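Local coordinates for protein probable branched-chain-amino-acid aminotransferase (Thermotoga maritima MSB8, PDB 3CSW) that probably transfers amino groups between leucine, isoleucine or valine and 2-oxoglutarate with the help of pyridoxal 5'-phosphate, at residues T264-L267 with M268-E272. Residues are numbered along the deposited sequence; the frame is centred on the assembly and turned at random.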
loop_
_atom_site.group_PDB
_atom_site.type_symbol
_atom_site.label_atom_id
_atom_site.label_comp_id
_atom_site.label_asym_id
_atom_site.label_seq_id
_atom_site.Cartn_x
_atom_site.Cartn_y
_atom_site.Cartn_z
ATOM N N THR A 264 23.576 -23.108 10.526
ATOM C CA THR A 264 24.141 -22.696 9.231
ATOM C C THR A 264 25.282 -23.608 8.824
ATOM O O THR A 264 25.395 -23.997 7.645
ATOM C CB THR A 264 24.717 -21.270 9.268
ATOM O OG1 THR A 264 23.729 -20.355 9.761
ATOM C CG2 THR A 264 25.225 -20.813 7.876
ATOM N N ALA A 265 26.127 -23.932 9.806
ATOM C CA ALA A 265 27.298 -24.783 9.618
ATOM C C ALA A 265 26.919 -26.213 9.209
ATOM O O ALA A 265 27.541 -26.764 8.320
ATOM C CB ALA A 265 28.179 -24.782 10.906
ATOM N N THR A 266 25.911 -26.808 9.839
ATOM C CA THR A 266 25.459 -28.134 9.450
ATOM C C THR A 266 24.873 -28.135 8.051
ATOM O O THR A 266 25.119 -29.057 7.263
ATOM C CB THR A 266 24.358 -28.661 10.356
ATOM O OG1 THR A 266 24.671 -28.347 11.707
ATOM C CG2 THR A 266 24.246 -30.180 10.215
ATOM N N LEU A 267 24.068 -27.121 7.751
ATOM C CA LEU A 267 23.429 -27.035 6.444
ATOM C C LEU A 267 24.483 -26.871 5.351
ATOM O O LEU A 267 24.398 -27.544 4.314
ATOM C CB LEU A 267 22.372 -25.913 6.387
ATOM C CG LEU A 267 21.128 -26.134 7.266
ATOM C CD1 LEU A 267 20.317 -24.846 7.454
ATOM C CD2 LEU A 267 20.232 -27.273 6.739
HETATM N N MSE A 268 25.494 -26.033 5.573
HETATM C CA MSE A 268 26.459 -25.801 4.491
HETATM C C MSE A 268 27.444 -26.960 4.310
HETATM O O MSE A 268 27.883 -27.210 3.205
HETATM C CB MSE A 268 27.132 -24.409 4.562
HETATM C CG MSE A 268 28.181 -24.185 5.563
HETATM SE SE MSE A 268 28.867 -22.336 5.506
HETATM C CE MSE A 268 29.681 -22.356 3.841
ATOM N N GLU A 269 27.746 -27.709 5.365
ATOM C CA GLU A 269 28.598 -28.870 5.192
ATOM C C GLU A 269 27.831 -30.024 4.521
ATOM O O GLU A 269 28.403 -30.763 3.720
ATOM C CB GLU A 269 29.295 -29.272 6.500
ATOM C CG GLU A 269 28.409 -29.835 7.602
ATOM C CD GLU A 269 29.121 -29.922 8.981
ATOM O OE1 GLU A 269 30.079 -29.136 9.220
ATOM O OE2 GLU A 269 28.697 -30.759 9.831
ATOM N N ASN A 270 26.531 -30.135 4.802
ATOM C CA ASN A 270 25.694 -31.194 4.230
ATOM C C ASN A 270 25.058 -30.880 2.883
ATOM O O ASN A 270 24.498 -31.774 2.243
ATOM C CB ASN A 270 24.610 -31.573 5.242
ATOM C CG ASN A 270 25.171 -32.390 6.409
ATOM O OD1 ASN A 270 25.508 -33.545 6.223
ATOM N ND2 ASN A 270 25.280 -31.792 7.595
ATOM N N PHE A 271 25.149 -29.617 2.447
ATOM C CA PHE A 271 24.460 -29.158 1.230
ATOM C C PHE A 271 24.861 -29.942 -0.024
ATOM O O PHE A 271 24.022 -30.571 -0.673
ATOM C CB PHE A 271 24.665 -27.642 1.004
ATOM C CG PHE A 271 23.951 -27.114 -0.210
ATOM C CD1 PHE A 271 22.586 -26.855 -0.172
ATOM C CD2 PHE A 271 24.624 -26.922 -1.403
ATOM C CE1 PHE A 271 21.920 -26.404 -1.295
ATOM C CE2 PHE A 271 23.952 -26.462 -2.530
ATOM C CZ PHE A 271 22.610 -26.206 -2.477
ATOM N N GLU A 272 26.143 -29.899 -0.363
ATOM C CA GLU A 272 26.628 -30.525 -1.595
ATOM C C GLU A 272 26.380 -32.049 -1.663
ATOM O O GLU A 272 25.849 -32.532 -2.672
ATOM C CB GLU A 272 28.092 -30.166 -1.845
ATOM C CG GLU A 272 28.583 -30.540 -3.242
ATOM C CD GLU A 272 29.934 -29.930 -3.599
ATOM O OE1 GLU A 272 30.160 -28.742 -3.270
ATOM O OE2 GLU A 272 30.752 -30.631 -4.239
#
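The carbonyl oxygen of Thr-266 is gripped twice by Asn-270, one turn further along the alpha-helix 262-276. The backbone N of Asn-270 gives the regular i to i+4 bond at 3.0 Å, and its side-chain ND2 adds a shorter one, 2.8 Å to the same Thr-266 O. The two donors approach from opposite faces of the carbonyl plane, each tilted from it by nearly 30°, so they do not compete for one position. Asparagine suits the site because its short chain can fold back along the helix: CG lies beside the backbone N and anti to the carbonyl carbon (chi1 -74°), which swings ND2 back beside the carbonyl of Thr-266. Replacing it by a leucine would probably leave Thr-266 O with the main-chain bond alone of these two and put a nonpolar branch against that oxygen. CG2 of Thr-266 lies beside ND2 of Asn-270, 3.2 Å away, whereas the threonine hydroxyl bonds back to the carbonyl of Pro-262 in the first turn. The neighbouring i to i+4 bonds run from Met-268 N to Thr-264 O and from Glu-269 N to Ala-265 O. Nonpolar Leu-267 and Phe-271 suit the buried face, meeting Leu-211 and Val-208 of helix 203-214; Leu-267 also touches Phe-236, while Thr-264 and the long, unbranched selenomethionine Met-268, bent at chi3, rest on Val-244 and Pro-246, so this face packs on strands 234-239 and 243-247. Glu-269 is exposed, which suits a charged residue, and its CG comes within 3.3 Å of Ala-265 O and 3.4 Å of Thr-266 O.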